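Local coordinates for L-threonine dehydrogenase (Flavobacterium frigidimaris, PDB 2YY7), which probably catalyses the NAD-dependent oxidation of L-threonine at its 3-hydroxyl, as a UDP-galactose 4-epimerase-like short-chain dehydrogenase-reductase, at residues 186-191 / 245-250; 202-207 / 268-273. All coordinates share one frame; numbering follows the deposited sequence.

Overall arrangement
Both contacts lie on the same side of the chain's centre, their centres about 11 Å apart. Contact 1 is buried. It sets helix 187-197 against strand 245-247 and the start of helix 249-257, and works through apolar packing and one water. Contact 2 is only partly buried. It joins the end of strand 200-203 and the loop after it to the loop and start of helix 272-276. Main-chain hydrogen bonds and a cation-pi stack cross it, and an ion pair within 268-273 steadies the arginine. Helix 187-197 leads directly into strand 200-203. The contacts also touch: Phe204 packs against the backbone of Tyr187, and Thr250 OG1 probably hydrogen-bonds to Ser207 O.

Contact 1 (186-191 / 245-250); sequences DYAVDI and MSFTPT
Tyr187 and Ala188, in the first turn of helix 187-197, face Phe247 and Pro249, where strand 245-247 gives way to helix 249-257. The backbones come closest at Ala188 and Pro249, whose CA atoms are 7.6 Å apart, so side chains fill the space between. The protein has the NAD(P)-binding Rossmann fold of the epimerase/dehydratase family, and here a helix packs on a strand-to-helix junction. Thr248 is the N-cap of helix 249-257. Strand 245-247 pairs antiparallel with strand 211-215, whose Met213 touches Tyr187, Ala188 and Phe247. Ile252 of helix 249-257 also packs on Tyr187 and Phe247. The side chain of Ala188 is about 8 Å from that of Gln13, which binds NAD(+), so the contact lies near the cofactor site without forming part of it here.

Tyr187 carries most of the contact. Its side chain crosses that of Pro249 at about a right angle, and Tyr187 CZ rests 3.5 Å from Pro249 CG. The phenol oxygen reaches the edge of the Phe247 ring, with Tyr187 OH 3.5 Å from Phe247 CE1. Ala188 CB meets the same ring at its edge, 4.3 Å from Phe247 CZ. Phe247 CG sits between its own backbone N and carbonyl carbon (chi1 60°), which sends the ring toward the helix. A water ties the two segments together: it accepts from Tyr187 OH at 2.7 Å, in the plane of the phenol ring, and donates to Phe247 O at 2.7 Å.

Contact 2 (202-207 / 268-273); sequences ECFLSS and EPDFRQ
Two parallel strands, 200-203 and 264-267, form a small separate sheet, and this contact carries their pairing on into the loops beyond. Glu268 N donates to Cys203 O at 2.8 Å. Asp270 N donates to Phe204 O in a longer bond of 3.3 Å, and Pro269 CA adds a CA-H...O contact to the same oxygen.

The side-chain centre is Phe204 with Arg272. The guanidinium lies flat over one ring face, planes 8° apart, with Arg272 CZ 3.5 Å from the centroid of the Phe204 ring. A bend at chi3 (-74°) lays the arginine chain over the ring, and Arg272 CD makes a CH-pi contact with the same face. Asp270 holds the guanidinium side-on: Arg272 NH1 meets Asp270 OD1 at 2.7 Å, and Arg272 NE meets Asp270 OD2 at 3.1 Å, almost straight and in the guanidinium plane. Asp270 OD2 also caps Arg272 N at 2.9 Å. A leucine in place of Arg272 would probably leave the Asp270 carboxylate without its ionic mate and the Phe204 face without its cation.

On the solvent-exposed side, one water donates to both Glu202 OE2 and Glu268 OE2, between two like charges. Asp270 probably offsets the charge of Arg272 and fixes the turn of its guanidinium, so that the flat group stays stacked on Phe204.

Contact 1 (186-191 / 245-250)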
loop_
_atom_site.group_PDB
_atom_site.type_symbol
_atom_site.label_atom_id
_atom_site.label_comp_id
_atom_site.label_asym_id
_atom_site.label_seq_id
_atom_site.Cartn_x
_atom_site.Cartn_y
_atom_site.Cartn_z
ATOM N N ASP A 186 21.765 3.442 8.769
ATOM C CA ASP A 186 22.532 4.431 9.520
ATOM C C ASP A 186 23.928 3.990 9.967
ATOM O O ASP A 186 24.772 4.834 10.273
ATOM C CB ASP A 186 21.724 4.899 10.734
ATOM C CG ASP A 186 20.470 5.674 10.344
ATOM O OD1 ASP A 186 20.142 5.743 9.138
ATOM O OD2 ASP A 186 19.810 6.217 11.250
ATOM N N TYR A 187 24.186 2.685 9.994
ATOM C CA TYR A 187 25.503 2.207 10.414
ATOM C C TYR A 187 26.599 2.720 9.480
ATOM O O TYR A 187 27.741 2.894 9.901
ATOM C CB TYR A 187 25.559 0.672 10.451
ATOM C CG TYR A 187 26.023 0.048 9.153
ATOM C CD1 TYR A 187 25.115 -0.297 8.153
ATOM C CD2 TYR A 187 27.385 -0.152 8.902
ATOM C CE1 TYR A 187 25.551 -0.826 6.931
ATOM C CE2 TYR A 187 27.829 -0.671 7.683
ATOM C CZ TYR A 187 26.906 -1.005 6.706
ATOM O OH TYR A 187 27.343 -1.501 5.496
ATOM N N ALA A 188 26.248 2.951 8.213
ATOM C CA ALA A 188 27.211 3.422 7.218
ATOM C C ALA A 188 27.668 4.858 7.480
ATOM O O ALA A 188 28.603 5.347 6.846
ATOM C CB ALA A 188 26.621 3.302 5.814
ATOM N N VAL A 189 26.980 5.533 8.395
ATOM C CA VAL A 189 27.335 6.890 8.780
ATOM C C VAL A 189 28.064 6.785 10.120
ATOM O O VAL A 189 29.173 7.293 10.281
ATOM C CB VAL A 189 26.082 7.782 8.939
ATOM C CG1 VAL A 189 26.474 9.157 9.488
ATOM C CG2 VAL A 189 25.390 7.932 7.591
ATOM N N ASP A 190 27.438 6.098 11.069
ATOM C CA ASP A 190 28.011 5.917 12.401
ATOM C C ASP A 190 29.439 5.368 12.363
ATOM O O ASP A 190 30.311 5.825 13.104
ATOM C CB ASP A 190 27.129 4.972 13.218
ATOM C CG ASP A 190 25.795 5.589 13.588
ATOM O OD1 ASP A 190 24.929 4.849 14.102
ATOM O OD2 ASP A 190 25.614 6.805 13.371
ATOM N N ILE A 191 29.668 4.388 11.496
ATOM C CA ILE A 191 30.977 3.759 11.366
ATOM C C ILE A 191 32.079 4.791 11.142
ATOM O O ILE A 191 33.208 4.605 11.589
ATOM C CB ILE A 191 30.977 2.734 10.207
ATOM C CG1 ILE A 191 32.254 1.891 10.247
ATOM C CG2 ILE A 191 30.841 3.453 8.874
ATOM C CD1 ILE A 191 32.255 0.750 9.241
ATOM N N MET A 245 25.654 2.713 -5.147
ATOM C CA MET A 245 26.523 1.678 -4.590
ATOM C C MET A 245 25.773 0.552 -3.895
ATOM O O MET A 245 24.585 0.655 -3.602
ATOM C CB MET A 245 27.466 2.267 -3.538
ATOM C CG MET A 245 28.080 3.604 -3.861
ATOM S SD MET A 245 29.027 4.166 -2.430
ATOM C CE MET A 245 27.730 4.938 -1.444
ATOM N N SER A 246 26.515 -0.512 -3.612
ATOM C CA SER A 246 26.025 -1.680 -2.891
ATOM C C SER A 246 27.277 -2.253 -2.252
ATOM O O SER A 246 28.271 -2.516 -2.938
ATOM C CB SER A 246 25.387 -2.715 -3.832
ATOM O OG SER A 246 24.019 -2.417 -4.083
ATOM N N PHE A 247 27.241 -2.405 -0.933
ATOM C CA PHE A 247 28.374 -2.938 -0.196
ATOM C C PHE A 247 27.947 -3.511 1.148
ATOM O O PHE A 247 26.840 -3.262 1.620
ATOM C CB PHE A 247 29.447 -1.847 -0.005
ATOM C CG PHE A 247 28.974 -0.623 0.764
ATOM C CD1 PHE A 247 28.787 -0.670 2.146
ATOM C CD2 PHE A 247 28.752 0.583 0.103
ATOM C CE1 PHE A 247 28.386 0.470 2.862
ATOM C CE2 PHE A 247 28.350 1.733 0.805
ATOM C CZ PHE A 247 28.167 1.672 2.188
ATOM N N THR A 248 28.830 -4.296 1.752
ATOM C CA THR A 248 28.575 -4.913 3.047
ATOM C C THR A 248 29.356 -4.142 4.102
ATOM O O THR A 248 30.213 -3.319 3.773
ATOM C CB THR A 248 29.094 -6.364 3.081
ATOM O OG1 THR A 248 30.504 -6.356 2.825
ATOM C CG2 THR A 248 28.399 -7.223 2.032
ATOM N N PRO A 249 29.061 -4.384 5.387
ATOM C CA PRO A 249 29.796 -3.677 6.437
ATOM C C PRO A 249 31.286 -4.018 6.336
ATOM O O PRO A 249 32.142 -3.152 6.522
ATOM C CB PRO A 249 29.158 -4.207 7.714
ATOM C CG PRO A 249 27.728 -4.406 7.294
ATOM C CD PRO A 249 27.880 -5.070 5.942
ATOM N N THR A 250 31.588 -5.280 6.025
ATOM C CA THR A 250 32.976 -5.716 5.894
ATOM C C THR A 250 33.693 -4.862 4.855
ATOM O O THR A 250 34.822 -4.415 5.076
ATOM C CB THR A 250 33.082 -7.201 5.462
ATOM O OG1 THR A 250 32.473 -8.038 6.449
ATOM C CG2 THR A 250 34.544 -7.612 5.305
HETATM O O HOH W 1 25.567 -2.730 3.898
#

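Contact 2 (202-207 / 268-273)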
loop_
_atom_site.group_PDB
_atom_site.type_symbol
_atom_site.label_atom_id
_atom_site.label_comp_id
_atom_site.label_asym_id
_atom_site.label_seq_id
_atom_site.Cartn_x
_atom_site.Cartn_y
_atom_site.Cartn_z
ATOM N N GLU A 202 31.103 -0.783 16.844
ATOM C CA GLU A 202 30.270 -1.950 17.078
ATOM C C GLU A 202 29.062 -1.773 16.159
ATOM O O GLU A 202 28.174 -0.966 16.423
ATOM C CB GLU A 202 29.859 -2.026 18.552
ATOM C CG GLU A 202 31.044 -2.318 19.483
ATOM C CD GLU A 202 30.632 -2.539 20.930
ATOM O OE1 GLU A 202 31.508 -2.866 21.756
ATOM O OE2 GLU A 202 29.435 -2.384 21.242
ATOM N N CYS A 203 29.065 -2.530 15.068
ATOM C CA CYS A 203 28.026 -2.483 14.039
ATOM C C CYS A 203 26.722 -3.191 14.425
ATOM O O CYS A 203 26.751 -4.297 14.964
ATOM C CB CYS A 203 28.592 -3.106 12.762
ATOM S SG CYS A 203 27.666 -2.779 11.260
ATOM N N PHE A 204 25.579 -2.567 14.135
ATOM C CA PHE A 204 24.296 -3.176 14.469
ATOM C C PHE A 204 23.711 -4.076 13.374
ATOM O O PHE A 204 22.542 -4.463 13.433
ATOM C CB PHE A 204 23.279 -2.104 14.896
ATOM C CG PHE A 204 22.922 -1.112 13.821
ATOM C CD1 PHE A 204 22.091 -1.473 12.765
ATOM C CD2 PHE A 204 23.375 0.206 13.897
ATOM C CE1 PHE A 204 21.708 -0.536 11.804
ATOM C CE2 PHE A 204 22.999 1.150 12.941
ATOM C CZ PHE A 204 22.164 0.780 11.894
ATOM N N LEU A 205 24.540 -4.411 12.391
ATOM C CA LEU A 205 24.167 -5.297 11.288
ATOM C C LEU A 205 25.326 -6.286 11.103
ATOM O O LEU A 205 26.481 -5.919 11.316
ATOM C CB LEU A 205 23.964 -4.491 10.003
ATOM C CG LEU A 205 22.548 -4.347 9.429
ATOM C CD1 LEU A 205 21.523 -4.081 10.524
ATOM C CD2 LEU A 205 22.560 -3.225 8.405
ATOM N N SER A 206 25.020 -7.526 10.718
ATOM C CA SER A 206 26.056 -8.542 10.517
ATOM C C SER A 206 26.963 -8.183 9.338
ATOM O O SER A 206 26.536 -7.522 8.388
ATOM C CB SER A 206 25.426 -9.929 10.321
ATOM O OG SER A 206 24.451 -9.921 9.298
ATOM N N SER A 207 28.210 -8.649 9.406
ATOM C CA SER A 207 29.245 -8.342 8.419
ATOM C C SER A 207 28.965 -8.456 6.925
ATOM O O SER A 207 29.470 -7.644 6.151
ATOM C CB SER A 207 30.523 -9.135 8.743
ATOM O OG SER A 207 30.427 -10.487 8.336
ATOM N N GLU A 268 27.384 -6.705 16.250
ATOM C CA GLU A 268 26.356 -7.051 17.228
ATOM C C GLU A 268 24.979 -6.670 16.693
ATOM O O GLU A 268 24.375 -5.690 17.133
ATOM C CB GLU A 268 26.630 -6.332 18.552
ATOM C CG GLU A 268 28.016 -6.624 19.115
ATOM C CD GLU A 268 28.256 -5.987 20.470
ATOM O OE1 GLU A 268 29.407 -6.056 20.955
ATOM O OE2 GLU A 268 27.300 -5.426 21.050
ATOM N N PRO A 269 24.459 -7.455 15.735
ATOM C CA PRO A 269 23.154 -7.243 15.099
ATOM C C PRO A 269 21.988 -7.142 16.077
ATOM O O PRO A 269 21.900 -7.921 17.022
ATOM C CB PRO A 269 23.012 -8.462 14.187
ATOM C CG PRO A 269 24.424 -8.834 13.881
ATOM C CD PRO A 269 25.094 -8.680 15.217
ATOM N N ASP A 270 21.098 -6.177 15.856
ATOM C CA ASP A 270 19.924 -6.039 16.708
ATOM C C ASP A 270 18.660 -6.099 15.845
ATOM O O ASP A 270 18.711 -6.610 14.727
ATOM C CB ASP A 270 19.999 -4.755 17.558
ATOM C CG ASP A 270 19.986 -3.472 16.735
ATOM O OD1 ASP A 270 20.271 -2.414 17.336
ATOM O OD2 ASP A 270 19.689 -3.502 15.523
ATOM N N PHE A 271 17.535 -5.589 16.342
ATOM C CA PHE A 271 16.284 -5.655 15.587
ATOM C C PHE A 271 16.388 -5.109 14.163
ATOM O O PHE A 271 15.640 -5.525 13.273
ATOM C CB PHE A 271 15.153 -4.943 16.355
ATOM C CG PHE A 271 15.098 -3.451 16.148
ATOM C CD1 PHE A 271 14.396 -2.906 15.076
ATOM C CD2 PHE A 271 15.738 -2.587 17.029
ATOM C CE1 PHE A 271 14.329 -1.525 14.887
ATOM C CE2 PHE A 271 15.678 -1.205 16.849
ATOM C CZ PHE A 271 14.972 -0.673 15.776
ATOM N N ARG A 272 17.322 -4.194 13.941
ATOM C CA ARG A 272 17.489 -3.614 12.616
ATOM C C ARG A 272 17.957 -4.608 11.560
ATOM O O ARG A 272 17.785 -4.374 10.364
ATOM C CB ARG A 272 18.428 -2.409 12.704
ATOM C CG ARG A 272 17.758 -1.254 13.429
ATOM C CD ARG A 272 18.711 -0.137 13.774
ATOM N NE ARG A 272 19.593 -0.482 14.883
ATOM C CZ ARG A 272 20.337 0.409 15.528
ATOM N NH1 ARG A 272 21.121 0.027 16.529
ATOM N NH2 ARG A 272 20.288 1.687 15.168
ATOM N N GLN A 273 18.525 -5.727 12.002
ATOM C CA GLN A 273 18.988 -6.766 11.082
ATOM C C GLN A 273 17.801 -7.406 10.361
ATOM O O GLN A 273 17.894 -7.792 9.189
ATOM C CB GLN A 273 19.737 -7.861 11.848
ATOM C CG GLN A 273 20.269 -8.976 10.948
ATOM C CD GLN A 273 21.420 -8.507 10.088
ATOM O OE1 GLN A 273 21.460 -8.753 8.878
ATOM N NE2 GLN A 273 22.375 -7.830 10.711
HETATM O O HOH W 2 28.434 -3.633 23.248
#